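Local coordinates for hypothetical protein Atu0492 (Agrobacterium tumefaciens, PDB 2GMY) that is of unknown function but, as a member of the carboxymuconolactone decarboxylase family with an AhpD-like fold, is a putative antioxidant defence protein, at residues 33-42 and 84-93; 42-51 and 130-138. All blocks are in the same frame, centred on the assembly; numbering follows the deposited sequence.

Contact 1: residues 33-42 and 84-93; sequences RFIHLIKLRA and QERALLGWVD
Gln84 meets Phe34 where two helices of the all-helical AhpD-like fold begin to pack, their axes 9.7 Å apart and crossing at -40° with both helix segments running the same general way. The amide of Gln84 stands at the rim of the Phe34 ring: OE1 lies 3.3 Å from CZ, near the ring plane, and amide and ring are steeply inclined to each other. One residue on, Glu85 lays its CB and CG along Leu37 CD1 and sends its carboxylate to Arg33, where OE2 forms a long salt bridge of 3.5 Å with NE. Both ends of this pair have further partners, since Arg33 also pairs with Glu31 while Glu85 accepts from Thr82 N and Trp68 NE1. Leu88 reaches the middle of the interface. Its CD2 packs 3.7 Å from Phe34 CB and its CG touches Leu37 CD2, the two leucines passing in opposite directions. Leu89 adds another side of the hole that receives Leu37: this knob, swung by a chi1 of -179° so that CG is trans to N, drops among Glu85, Leu88 and Leu89, and its CD2 comes 3.6 Å from Leu89 CD2. Val92 finishes the hole and is itself a knob among Leu37, Ile38, Arg41 and Ala42. Its two methyls divide the work, CG2 facing Ile38 CG1 and CG1 lying against the aliphatic part of Arg41. Asp93 closes the row. Arg41, bent at chi2, grips it side-on with two nitrogens, and Trp75 NE1 donates to OD2 too, so three N-H groups help fix the carboxylate's rotation. Arg41 NE points almost straight at Asp93 OD1, 2.7 Å away on the syn side, whereas NH2 meets OD2 at 3.0 Å from above the carboxylate plane.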
ATOM      1  N   ARG A  33      24.016 -14.324  16.810  1.00 20.09           N
ATOM      2  CA  ARG A  33      23.211 -14.768  15.675  1.00 19.49           C
ATOM      3  C   ARG A  33      21.909 -13.970  15.559  1.00 18.02           C
ATOM      4  O   ARG A  33      21.495 -13.597  14.451  1.00 17.12           O
ATOM      5  CB  ARG A  33      22.894 -16.255  15.792  1.00 20.52           C
ATOM      6  CG  ARG A  33      22.072 -16.744  14.621  1.00 23.72           C
ATOM      7  CD  ARG A  33      21.670 -18.202  14.717  1.00 29.66           C
ATOM      8  NE  ARG A  33      20.872 -18.515  15.895  1.00 34.46           N
ATOM      9  CZ  ARG A  33      21.345 -19.137  16.968  1.00 36.58           C
ATOM     10  NH1 ARG A  33      22.623 -19.500  17.010  1.00 38.91           N
ATOM     11  NH2 ARG A  33      20.546 -19.399  17.999  1.00 37.14           N
ATOM     12  N   PHE A  34      21.285 -13.696  16.700  1.00 16.82           N
ATOM     13  CA  PHE A  34      20.025 -12.940  16.722  1.00 16.14           C
ATOM     14  C   PHE A  34      20.260 -11.463  16.399  1.00 15.99           C
ATOM     15  O   PHE A  34      19.441 -10.823  15.720  1.00 15.43           O
ATOM     16  CB  PHE A  34      19.308 -13.099  18.067  1.00 16.92           C
ATOM     17  CG  PHE A  34      18.927 -14.527  18.395  1.00 17.60           C
ATOM     18  CD1 PHE A  34      18.492 -15.409  17.398  1.00 19.30           C
ATOM     19  CD2 PHE A  34      18.974 -14.980  19.712  1.00 20.12           C
ATOM     20  CE1 PHE A  34      18.130 -16.734  17.709  1.00 20.81           C
ATOM     21  CE2 PHE A  34      18.618 -16.294  20.028  1.00 20.96           C
ATOM     22  CZ  PHE A  34      18.196 -17.167  19.018  1.00 19.77           C
ATOM     23  N   ILE A  35      21.377 -10.922  16.884  1.00 15.43           N
ATOM     24  CA  ILE A  35      21.743  -9.547  16.560  1.00 15.65           C
ATOM     25  C   ILE A  35      21.978  -9.415  15.047  1.00 14.78           C
ATOM     26  O   ILE A  35      21.459  -8.491  14.409  1.00 14.46           O
ATOM     27  CB  ILE A  35      22.959  -9.066  17.386  1.00 16.26           C
ATOM     28  CG1 ILE A  35      22.602  -9.065  18.876  1.00 16.85           C
ATOM     29  CG2 ILE A  35      23.384  -7.662  16.928  1.00 17.34           C
ATOM     30  CD1 ILE A  35      23.786  -8.691  19.791  1.00 17.42           C
ATOM     31  N   HIS A  36      22.730 -10.353  14.471  1.00 13.93           N
ATOM     32  CA  HIS A  36      22.947 -10.368  13.018  1.00 13.68           C
ATOM     33  C   HIS A  36      21.638 -10.433  12.239  1.00 13.21           C
ATOM     34  O   HIS A  36      21.436  -9.702  11.270  1.00 13.42           O
ATOM     35  CB  HIS A  36      23.797 -11.568  12.613  1.00 13.97           C
ATOM     36  CG  HIS A  36      25.198 -11.508  13.124  1.00 15.75           C
ATOM     37  ND1 HIS A  36      25.940 -10.349  13.107  1.00 16.66           N
ATOM     38  CD2 HIS A  36      26.001 -12.468  13.641  1.00 17.81           C
ATOM     39  CE1 HIS A  36      27.143 -10.596  13.600  1.00 18.67           C
ATOM     40  NE2 HIS A  36      27.203 -11.872  13.933  1.00 17.88           N
ATOM     41  N   LEU A  37      20.761 -11.326  12.667  1.00 12.45           N
ATOM     42  CA  LEU A  37      19.461 -11.519  12.023  1.00 12.25           C
ATOM     43  C   LEU A  37      18.629 -10.240  12.057  1.00 11.86           C
ATOM     44  O   LEU A  37      18.035  -9.841  11.048  1.00 11.72           O
ATOM     45  CB  LEU A  37      18.731 -12.652  12.747  1.00 12.84           C
ATOM     46  CG  LEU A  37      17.350 -13.033  12.222  1.00 11.78           C
ATOM     47  CD1 LEU A  37      17.080 -14.477  12.584  1.00 13.83           C
ATOM     48  CD2 LEU A  37      16.248 -12.090  12.750  1.00 12.73           C
ATOM     49  N   ILE A  38      18.546  -9.624  13.233  1.00 11.10           N
ATOM     50  CA  ILE A  38      17.792  -8.375  13.386  1.00 10.84           C
ATOM     51  C   ILE A  38      18.340  -7.298  12.443  1.00 10.37           C
ATOM     52  O   ILE A  38      17.568  -6.625  11.734  1.00 11.19           O
ATOM     53  CB  ILE A  38      17.851  -7.874  14.852  1.00 11.26           C
ATOM     54  CG1 ILE A  38      17.004  -8.763  15.753  1.00 11.59           C
ATOM     55  CG2 ILE A  38      17.432  -6.404  14.928  1.00 12.82           C
ATOM     56  CD1 ILE A  38      17.377  -8.631  17.246  1.00 13.46           C
ATOM     57  N   LYS A  39      19.662  -7.136  12.433  1.00 10.15           N
ATOM     58  CA  LYS A  39      20.278  -6.068  11.640  1.00 11.20           C
ATOM     59  C   LYS A  39      20.126  -6.305  10.149  1.00 11.15           C
ATOM     60  O   LYS A  39      19.807  -5.381   9.395  1.00 12.26           O
ATOM     61  CB  LYS A  39      21.754  -5.907  11.990  1.00 11.40           C
ATOM     62  CG  LYS A  39      21.974  -5.279  13.360  1.00 14.09           C
ATOM     63  CD  LYS A  39      23.458  -5.288  13.691  1.00 18.65           C
ATOM     64  CE  LYS A  39      23.725  -4.490  14.933  1.00 22.98           C
ATOM     65  NZ  LYS A  39      25.164  -4.122  14.971  1.00 26.50           N
ATOM     66  N   LEU A  40      20.342  -7.547   9.720  1.00 11.04           N
ATOM     67  CA  LEU A  40      20.286  -7.855   8.290  1.00 11.51           C
ATOM     68  C   LEU A  40      18.854  -7.740   7.787  1.00 11.57           C
ATOM     69  O   LEU A  40      18.591  -7.079   6.774  1.00 11.70           O
ATOM     70  CB  LEU A  40      20.872  -9.244   8.005  1.00 12.38           C
ATOM     71  CG  LEU A  40      20.844  -9.700   6.539  1.00 12.36           C
ATOM     72  CD1 LEU A  40      21.535  -8.697   5.608  1.00 13.21           C
ATOM     73  CD2 LEU A  40      21.490 -11.061   6.442  1.00 13.31           C
ATOM     74  N   ARG A  41      17.920  -8.346   8.507  1.00 10.91           N
ATOM     75  CA  ARG A  41      16.524  -8.330   8.038  1.00 10.89           C
ATOM     76  C   ARG A  41      15.933  -6.919   7.976  1.00 10.86           C
ATOM     77  O   ARG A  41      15.343  -6.539   6.950  1.00 11.12           O
ATOM     78  CB  ARG A  41      15.633  -9.257   8.874  1.00 11.03           C
ATOM     79  CG  ARG A  41      14.166  -9.257   8.438  1.00 11.50           C
ATOM     80  CD  ARG A  41      13.961  -9.713   6.992  1.00 11.92           C
ATOM     81  NE  ARG A  41      12.553  -9.504   6.643  1.00 12.65           N
ATOM     82  CZ  ARG A  41      12.073  -9.554   5.407  1.00 13.67           C
ATOM     83  NH1 ARG A  41      12.880  -9.839   4.377  1.00 13.59           N
ATOM     84  NH2 ARG A  41      10.777  -9.327   5.206  1.00 13.65           N
ATOM     85  N   ALA A  42      16.119  -6.129   9.039  1.00 10.31           N
ATOM     86  CA  ALA A  42      15.585  -4.764   9.053  1.00 10.42           C
ATOM     87  C   ALA A  42      16.205  -3.935   7.931  1.00 10.08           C
ATOM     88  O   ALA A  42      15.520  -3.149   7.267  1.00 11.26           O
ATOM     89  CB  ALA A  42      15.796  -4.104  10.417  1.00 11.47           C
ATOM     90  N   GLN A  84      12.471 -20.664  16.254  1.00 15.15           N
ATOM     91  CA  GLN A  84      12.859 -19.501  17.045  1.00 14.53           C
ATOM     92  C   GLN A  84      13.253 -18.328  16.143  1.00 14.01           C
ATOM     93  O   GLN A  84      12.814 -17.201  16.368  1.00 14.19           O
ATOM     94  CB  GLN A  84      14.025 -19.841  17.960  1.00 14.76           C
ATOM     95  CG  GLN A  84      14.429 -18.688  18.855  1.00 16.56           C
ATOM     96  CD  GLN A  84      15.486 -19.088  19.864  1.00 18.60           C
ATOM     97  OE1 GLN A  84      16.382 -19.880  19.562  1.00 19.09           O
ATOM     98  NE2 GLN A  84      15.410 -18.505  21.065  1.00 20.01           N
ATOM     99  N   GLU A  85      14.086 -18.598  15.137  1.00 12.65           N
ATOM    100  CA  GLU A  85      14.463 -17.548  14.164  1.00 11.85           C
ATOM    101  C   GLU A  85      13.232 -16.987  13.448  1.00 12.18           C
ATOM    102  O   GLU A  85      13.126 -15.762  13.240  1.00 12.18           O
ATOM    103  CB  GLU A  85      15.465 -18.075  13.136  1.00 11.81           C
ATOM    104  CG  GLU A  85      16.826 -18.321  13.747  1.00 12.96           C
ATOM    105  CD  GLU A  85      17.807 -18.998  12.801  1.00 15.07           C
ATOM    106  OE1 GLU A  85      17.383 -19.839  11.977  1.00 16.67           O
ATOM    107  OE2 GLU A  85      19.012 -18.691  12.897  1.00 16.31           O
ATOM    108  N   ARG A  86      12.307 -17.867  13.063  1.00 12.10           N
ATOM    109  CA  ARG A  86      11.066 -17.401  12.437  1.00 12.87           C
ATOM    110  C   ARG A  86      10.248 -16.493  13.337  1.00 12.65           C
ATOM    111  O   ARG A  86       9.650 -15.519  12.870  1.00 12.70           O
ATOM    112  CB  ARG A  86      10.191 -18.559  11.954  1.00 12.99           C
ATOM    113  CG  ARG A  86      10.835 -19.338  10.845  1.00 13.92           C
ATOM    114  CD  ARG A  86       9.920 -20.462  10.365  1.00 14.85           C
ATOM    115  NE  ARG A  86       8.781 -19.946   9.600  1.00 15.18           N
ATOM    116  CZ  ARG A  86       8.846 -19.546   8.329  1.00 14.61           C
ATOM    117  NH1 ARG A  86       9.992 -19.608   7.652  1.00 15.42           N
ATOM    118  NH2 ARG A  86       7.756 -19.072   7.735  1.00 16.53           N
ATOM    119  N   ALA A  87      10.220 -16.813  14.629  1.00 12.37           N
ATOM    120  CA  ALA A  87       9.493 -16.004  15.594  1.00 13.04           C
ATOM    121  C   ALA A  87      10.126 -14.618  15.651  1.00 12.66           C
ATOM    122  O   ALA A  87       9.443 -13.598  15.629  1.00 13.21           O
ATOM    123  CB  ALA A  87       9.542 -16.667  16.948  1.00 13.61           C
ATOM    124  N   LEU A  88      11.450 -14.586  15.701  1.00 12.37           N
ATOM    125  CA  LEU A  88      12.171 -13.323  15.740  1.00 12.13           C
ATOM    126  C   LEU A  88      11.957 -12.524  14.447  1.00 11.91           C
ATOM    127  O   LEU A  88      11.645 -11.344  14.498  1.00 12.57           O
ATOM    128  CB  LEU A  88      13.662 -13.587  15.978  1.00 12.04           C
ATOM    129  CG  LEU A  88      14.597 -12.380  16.059  1.00 13.07           C
ATOM    130  CD1 LEU A  88      14.090 -11.320  17.039  1.00 15.08           C
ATOM    131  CD2 LEU A  88      16.014 -12.841  16.426  1.00 13.34           C
ATOM    132  N   LEU A  89      12.094 -13.186  13.297  1.00 11.38           N
ATOM    133  CA  LEU A  89      11.899 -12.529  11.988  1.00 11.35           C
ATOM    134  C   LEU A  89      10.510 -11.889  11.869  1.00 11.41           C
ATOM    135  O   LEU A  89      10.372 -10.761  11.383  1.00 11.77           O
ATOM    136  CB  LEU A  89      12.133 -13.527  10.853  1.00 11.85           C
ATOM    137  CG  LEU A  89      13.607 -13.843  10.599  1.00 11.84           C
ATOM    138  CD1 LEU A  89      13.781 -15.187   9.904  1.00 12.50           C
ATOM    139  CD2 LEU A  89      14.286 -12.712   9.809  1.00 12.05           C
ATOM    140  N   GLY A  90       9.481 -12.597  12.332  1.00 11.73           N
ATOM    141  CA  GLY A  90       8.114 -12.039  12.321  1.00 11.70           C
ATOM    142  C   GLY A  90       8.027 -10.723  13.079  1.00 11.64           C
ATOM    143  O   GLY A  90       7.332  -9.773  12.655  1.00 10.99           O
ATOM    144  N   TRP A  91       8.755 -10.650  14.196  1.00 10.64           N
ATOM    145  CA  TRP A  91       8.750  -9.452  15.029  1.00 10.61           C
ATOM    146  C   TRP A  91       9.600  -8.354  14.405  1.00  9.91           C
ATOM    147  O   TRP A  91       9.206  -7.174  14.401  1.00 10.57           O
ATOM    148  CB  TRP A  91       9.263  -9.792  16.418  1.00 10.41           C
ATOM    149  CG  TRP A  91       9.097  -8.717  17.445  1.00  9.90           C
ATOM    150  CD1 TRP A  91      10.100  -8.089  18.141  1.00 11.18           C
ATOM    151  CD2 TRP A  91       7.866  -8.158  17.935  1.00 10.83           C
ATOM    152  NE1 TRP A  91       9.573  -7.186  19.031  1.00 11.35           N
ATOM    153  CE2 TRP A  91       8.208  -7.202  18.926  1.00 10.53           C
ATOM    154  CE3 TRP A  91       6.517  -8.371  17.640  1.00 10.09           C
ATOM    155  CZ2 TRP A  91       7.242  -6.454  19.617  1.00 11.20           C
ATOM    156  CZ3 TRP A  91       5.549  -7.627  18.340  1.00 10.29           C
ATOM    157  CH2 TRP A  91       5.927  -6.688  19.317  1.00 11.16           C
ATOM    158  N   VAL A  92      10.767  -8.725  13.882  1.00  9.54           N
ATOM    159  CA  VAL A  92      11.566  -7.739  13.149  1.00  9.90           C
ATOM    160  C   VAL A  92      10.735  -7.083  12.041  1.00  9.92           C
ATOM    161  O   VAL A  92      10.721  -5.855  11.905  1.00  9.95           O
ATOM    162  CB  VAL A  92      12.856  -8.355  12.586  1.00 10.49           C
ATOM    163  CG1 VAL A  92      13.583  -7.369  11.668  1.00 10.34           C
ATOM    164  CG2 VAL A  92      13.760  -8.786  13.727  1.00 11.63           C
ATOM    165  N   ASP A  93      10.039  -7.904  11.260  1.00 10.05           N
ATOM    166  CA  ASP A  93       9.191  -7.384  10.190  1.00 10.52           C
ATOM    167  C   ASP A  93       8.080  -6.467  10.734  1.00 10.70           C
ATOM    168  O   ASP A  93       7.915  -5.334  10.253  1.00 11.36           O
ATOM    169  CB  ASP A  93       8.581  -8.548   9.412  1.00 11.09           C
ATOM    170  CG  ASP A  93       9.594  -9.246   8.520  1.00 13.09           C
ATOM    171  OD1 ASP A  93      10.812  -9.029   8.692  1.00 14.07           O
ATOM    172  OD2 ASP A  93       9.158 -10.019   7.638  1.00 16.77           O
TER

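Contact 2: residues 42-51 and 130-138; sequences ASIINGCAFC and INTWNRIAV
Asn46 and Asn131 join the end of helix 32-45 to helix 117-139, beside the short turn into helix 49-61 in the AhpD-like fold: Gly47, at positive phi just past the first helix, forms the Schellman motif and Cys48 N-caps the next, its SG accepting from Cys51 N. Among the polar contacts, Asn46 ND2 donates to Asn131 OD1 at 3.0 Å from above the carbonyl plane, the two amides nearly perpendicular. Arg135 NH1 reaches the same OD1 in the carbonyl plane, on a lone pair, and Asn131 ND2 is held by Ile127 O. A water accepts from Arg135 NH2 and lies 2.7 Å from Asn46 OD1, to which it may donate; that NH2 also donates to Thr96 O of the second subunit. Asn134 ND2 sits 2.8 Å from Asn46 ND2, two donors and not a hydrogen bond, so the assignment of the Asn134 amide atoms is doubtful. Ser43 OG, partnered by Lys39 O, lies 3.0 Å from the modelled Asn134 OD1.

Among apolar contacts, Ala42 CB touches Ile130 CG2, and Cys51 fits as a knob among Ile130, Trp133, Asn134 and Ala137. Cys48, its SG trans to the backbone N (chi1 -171°), rests that sulfur 3.6 Å from Ala137 CB.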
ATOM      1  N   ALA A  42      16.119  -6.129   9.039  1.00 10.31           N
ATOM      2  CA  ALA A  42      15.585  -4.764   9.053  1.00 10.42           C
ATOM      3  C   ALA A  42      16.205  -3.935   7.931  1.00 10.08           C
ATOM      4  O   ALA A  42      15.520  -3.149   7.267  1.00 11.26           O
ATOM      5  CB  ALA A  42      15.796  -4.104  10.417  1.00 11.47           C
ATOM      6  N   SER A  43      17.510  -4.125   7.717  1.00 10.24           N
ATOM      7  CA  SER A  43      18.199  -3.395   6.649  1.00 10.95           C
ATOM      8  C   SER A  43      17.649  -3.727   5.257  1.00 11.54           C
ATOM      9  O   SER A  43      17.506  -2.834   4.413  1.00 11.55           O
ATOM     10  CB  SER A  43      19.706  -3.652   6.714  1.00 11.09           C
ATOM     11  OG  SER A  43      20.225  -3.172   7.945  1.00 11.94           O
ATOM     12  N   ILE A  44      17.329  -4.998   5.025  1.00 11.32           N
ATOM     13  CA  ILE A  44      16.716  -5.390   3.759  1.00 11.67           C
ATOM     14  C   ILE A  44      15.354  -4.684   3.609  1.00 11.60           C
ATOM     15  O   ILE A  44      15.060  -4.079   2.562  1.00 12.13           O
ATOM     16  CB  ILE A  44      16.575  -6.906   3.655  1.00 11.99           C
ATOM     17  CG1 ILE A  44      17.960  -7.550   3.520  1.00 11.84           C
ATOM     18  CG2 ILE A  44      15.724  -7.292   2.447  1.00 11.22           C
ATOM     19  CD1 ILE A  44      17.968  -9.062   3.805  1.00 14.21           C
ATOM     20  N   ILE A  45      14.527  -4.744   4.648  1.00 11.44           N
ATOM     21  CA  ILE A  45      13.195  -4.129   4.566  1.00 11.27           C
ATOM     22  C   ILE A  45      13.313  -2.656   4.229  1.00 11.73           C
ATOM     23  O   ILE A  45      12.566  -2.116   3.389  1.00 11.79           O
ATOM     24  CB  ILE A  45      12.439  -4.291   5.891  1.00 11.25           C
ATOM     25  CG1 ILE A  45      12.128  -5.769   6.133  1.00 11.64           C
ATOM     26  CG2 ILE A  45      11.163  -3.453   5.889  1.00 11.90           C
ATOM     27  CD1 ILE A  45      11.578  -6.058   7.514  1.00 13.32           C
ATOM     28  N   ASN A  46      14.258  -2.001   4.902  1.00 10.54           N
ATOM     29  CA  ASN A  46      14.422  -0.556   4.761  1.00 11.06           C
ATOM     30  C   ASN A  46      15.183  -0.119   3.514  1.00 11.11           C
ATOM     31  O   ASN A  46      15.361   1.078   3.310  1.00 12.10           O
ATOM     32  CB  ASN A  46      15.062   0.033   6.005  1.00 11.45           C
ATOM     33  CG  ASN A  46      14.107   0.076   7.170  1.00 11.61           C
ATOM     34  OD1 ASN A  46      12.888   0.205   6.987  1.00 11.09           O
ATOM     35  ND2 ASN A  46      14.651  -0.044   8.374  1.00 12.66           N
ATOM     36  N   GLY A  47      15.649  -1.076   2.712  1.00 11.21           N
ATOM     37  CA  GLY A  47      16.317  -0.749   1.448  1.00 12.40           C
ATOM     38  C   GLY A  47      17.734  -0.211   1.642  1.00 13.12           C
ATOM     39  O   GLY A  47      18.288   0.453   0.750  1.00 13.48           O
ATOM     40  N   CYS A  48      18.332  -0.501   2.794  1.00 13.13           N
ATOM     41  CA  CYS A  48      19.626   0.095   3.130  1.00 13.46           C
ATOM     42  C   CYS A  48      20.791  -0.780   2.661  1.00 13.76           C
ATOM     43  O   CYS A  48      21.217  -1.705   3.375  1.00 13.51           O
ATOM     44  CB  CYS A  48      19.722   0.358   4.628  1.00 13.30           C
ATOM     45  SG  CYS A  48      21.211   1.321   5.007  1.00 15.01           S
ATOM     46  N   ALA A  49      21.290  -0.494   1.458  1.00 13.77           N
ATOM     47  CA  ALA A  49      22.423  -1.247   0.895  1.00 14.20           C
ATOM     48  C   ALA A  49      23.666  -1.117   1.769  1.00 13.94           C
ATOM     49  O   ALA A  49      24.394  -2.098   1.978  1.00 13.97           O
ATOM     50  CB  ALA A  49      22.727  -0.786  -0.517  1.00 14.50           C
ATOM     51  N   PHE A  50      23.905   0.089   2.279  1.00 14.61           N
ATOM     52  CA  PHE A  50      25.048   0.338   3.152  1.00 15.15           C
ATOM     53  C   PHE A  50      25.056  -0.655   4.313  1.00 15.16           C
ATOM     54  O   PHE A  50      26.071  -1.301   4.586  1.00 15.27           O
ATOM     55  CB  PHE A  50      25.034   1.775   3.682  1.00 16.27           C
ATOM     56  CG  PHE A  50      26.245   2.132   4.492  1.00 17.60           C
ATOM     57  CD1 PHE A  50      27.436   2.492   3.866  1.00 19.57           C
ATOM     58  CD2 PHE A  50      26.189   2.123   5.883  1.00 18.72           C
ATOM     59  CE1 PHE A  50      28.561   2.835   4.617  1.00 20.58           C
ATOM     60  CE2 PHE A  50      27.311   2.466   6.644  1.00 18.92           C
ATOM     61  CZ  PHE A  50      28.497   2.824   6.002  1.00 20.25           C
ATOM     62  N   CYS A  51      23.919  -0.781   4.990  1.00 15.26           N
ATOM     63  CA  CYS A  51      23.837  -1.681   6.130  1.00 15.57           C
ATOM     64  C   CYS A  51      23.765  -3.144   5.720  1.00 15.46           C
ATOM     65  O   CYS A  51      24.359  -3.981   6.388  1.00 15.49           O
ATOM     66  CB  CYS A  51      22.685  -1.308   7.068  1.00 16.17           C
ATOM     67  SG  CYS A  51      22.938   0.325   7.869  1.00 18.28           S
ATOM     68  N   ILE A 130      18.844  -0.507  14.655  1.00 12.04           N
ATOM     69  CA  ILE A 130      19.153  -0.678  13.233  1.00 12.15           C
ATOM     70  C   ILE A 130      18.244   0.221  12.403  1.00 11.89           C
ATOM     71  O   ILE A 130      18.661   0.770  11.392  1.00 12.11           O
ATOM     72  CB  ILE A 130      19.112  -2.165  12.773  1.00 12.36           C
ATOM     73  CG1 ILE A 130      19.559  -2.294  11.307  1.00 11.44           C
ATOM     74  CG2 ILE A 130      17.762  -2.794  13.058  1.00 11.38           C
ATOM     75  CD1 ILE A 130      21.003  -1.782  11.037  1.00 14.18           C
ATOM     76  N   ASN A 131      17.007   0.411  12.863  1.00 11.90           N
ATOM     77  CA  ASN A 131      16.101   1.293  12.136  1.00 11.57           C
ATOM     78  C   ASN A 131      16.620   2.741  12.092  1.00 11.63           C
ATOM     79  O   ASN A 131      16.377   3.473  11.125  1.00 12.17           O
ATOM     80  CB  ASN A 131      14.685   1.207  12.707  1.00 12.14           C
ATOM     81  CG  ASN A 131      13.863   0.161  11.992  1.00 11.32           C
ATOM     82  OD1 ASN A 131      13.243   0.435  10.963  1.00 11.29           O
ATOM     83  ND2 ASN A 131      13.887  -1.064  12.508  1.00 11.17           N
ATOM     84  N   THR A 132      17.364   3.128  13.132  1.00 11.67           N
ATOM     85  CA  THR A 132      18.021   4.430  13.167  1.00 12.50           C
ATOM     86  C   THR A 132      19.198   4.461  12.181  1.00 12.47           C
ATOM     87  O   THR A 132      19.296   5.376  11.354  1.00 12.21           O
ATOM     88  CB  THR A 132      18.441   4.793  14.599  1.00 13.20           C
ATOM     89  OG1 THR A 132      17.252   5.063  15.366  1.00 13.76           O
ATOM     90  CG2 THR A 132      19.318   6.049  14.610  1.00 14.10           C
ATOM     91  N   TRP A 133      20.086   3.474  12.253  1.00 12.89           N
ATOM     92  CA  TRP A 133      21.208   3.429  11.303  1.00 13.82           C
ATOM     93  C   TRP A 133      20.714   3.420   9.854  1.00 13.45           C
ATOM     94  O   TRP A 133      21.268   4.115   9.000  1.00 13.65           O
ATOM     95  CB  TRP A 133      22.094   2.206  11.534  1.00 15.42           C
ATOM     96  CG  TRP A 133      22.964   2.274  12.743  1.00 17.36           C
ATOM     97  CD1 TRP A 133      22.923   1.441  13.826  1.00 18.93           C
ATOM     98  CD2 TRP A 133      24.034   3.199  12.984  1.00 19.53           C
ATOM     99  NE1 TRP A 133      23.900   1.799  14.734  1.00 19.79           N
ATOM    100  CE2 TRP A 133      24.592   2.876  14.241  1.00 20.16           C
ATOM    101  CE3 TRP A 133      24.571   4.275  12.261  1.00 20.38           C
ATOM    102  CZ2 TRP A 133      25.677   3.593  14.799  1.00 19.60           C
ATOM    103  CZ3 TRP A 133      25.641   4.992  12.811  1.00 19.56           C
ATOM    104  CH2 TRP A 133      26.180   4.646  14.069  1.00 19.41           C
ATOM    105  N   ASN A 134      19.679   2.630   9.566  1.00 12.57           N
ATOM    106  CA  ASN A 134      19.120   2.599   8.199  1.00 12.45           C
ATOM    107  C   ASN A 134      18.653   3.980   7.725  1.00 12.74           C
ATOM    108  O   ASN A 134      18.858   4.363   6.565  1.00 13.50           O
ATOM    109  CB  ASN A 134      17.954   1.621   8.098  1.00 12.42           C
ATOM    110  CG  ASN A 134      18.360   0.155   8.306  1.00 12.25           C
ATOM    111  OD1 ASN A 134      19.545  -0.242   8.212  1.00 15.48           O
ATOM    112  ND2 ASN A 134      17.360  -0.666   8.561  1.00  9.29           N
ATOM    113  N   ARG A 135      18.004   4.719   8.624  1.00 12.33           N
ATOM    114  CA  ARG A 135      17.521   6.054   8.282  1.00 12.59           C
ATOM    115  C   ARG A 135      18.653   7.044   8.044  1.00 12.75           C
ATOM    116  O   ARG A 135      18.580   7.878   7.137  1.00 13.46           O
ATOM    117  CB  ARG A 135      16.545   6.544   9.356  1.00 12.02           C
ATOM    118  CG  ARG A 135      15.214   5.816   9.250  1.00 12.41           C
ATOM    119  CD  ARG A 135      14.266   5.994  10.439  1.00 13.03           C
ATOM    120  NE  ARG A 135      12.949   5.479  10.050  1.00 12.91           N
ATOM    121  CZ  ARG A 135      12.631   4.182  10.019  1.00 12.85           C
ATOM    122  NH1 ARG A 135      13.514   3.248  10.398  1.00 12.48           N
ATOM    123  NH2 ARG A 135      11.427   3.818   9.604  1.00 10.82           N
ATOM    124  N   ILE A 136      19.706   6.939   8.854  1.00 13.18           N
ATOM    125  CA  ILE A 136      20.899   7.758   8.673  1.00 13.62           C
ATOM    126  C   ILE A 136      21.595   7.416   7.359  1.00 13.59           C
ATOM    127  O   ILE A 136      21.899   8.308   6.563  1.00 13.66           O
ATOM    128  CB  ILE A 136      21.864   7.600   9.872  1.00 13.61           C
ATOM    129  CG1 ILE A 136      21.218   8.191  11.132  1.00 14.21           C
ATOM    130  CG2 ILE A 136      23.227   8.254   9.592  1.00 15.06           C
ATOM    131  CD1 ILE A 136      21.896   7.757  12.441  1.00 15.59           C
ATOM    132  N   ALA A 137      21.832   6.131   7.121  1.00 13.32           N
ATOM    133  CA  ALA A 137      22.583   5.722   5.923  1.00 13.91           C
ATOM    134  C   ALA A 137      21.822   6.001   4.627  1.00 14.23           C
ATOM    135  O   ALA A 137      22.391   6.514   3.661  1.00 14.58           O
ATOM    136  CB  ALA A 137      22.980   4.277   6.005  1.00 14.62           C
ATOM    137  N   VAL A 138      20.542   5.653   4.591  1.00 13.80           N
ATOM    138  CA  VAL A 138      19.764   5.934   3.387  1.00 14.54           C
ATOM    139  C   VAL A 138      19.549   7.447   3.263  1.00 14.92           C
ATOM    140  O   VAL A 138      19.732   8.031   2.183  1.00 15.35           O
ATOM    141  CB  VAL A 138      18.433   5.156   3.376  1.00 14.31           C
ATOM    142  CG1 VAL A 138      17.594   5.524   2.155  1.00 14.23           C
ATOM    143  CG2 VAL A 138      18.710   3.658   3.386  1.00 14.81           C
TER
HETATM  144  O   HOH W   1      10.921   1.141   8.543  1.00 12.33           O

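In the fold
After helices 7-10 and 12-26 the chain enters helix 32-45, which supplies the first segment of contact 1 and the beginning of that of contact 2; they meet at Ala42. After the turn into helix 49-61 it travels on to helix 83-96, where contact 1 closes a loop of 41 intervening residues. Contact 2 closes later and wider at helix 117-139, with 78 residues between its segments. Because their segments alternate along the sequence, the two loops cross. Helix 83-96 thus grips helix 32-45 along its body, while helix 117-139 holds its C-terminal end, the turn and the first residues of helix 49-61. The contact centres lie about 14 Å apart, and the two touch where Asp93 OD1 packs against Ile45 CD1.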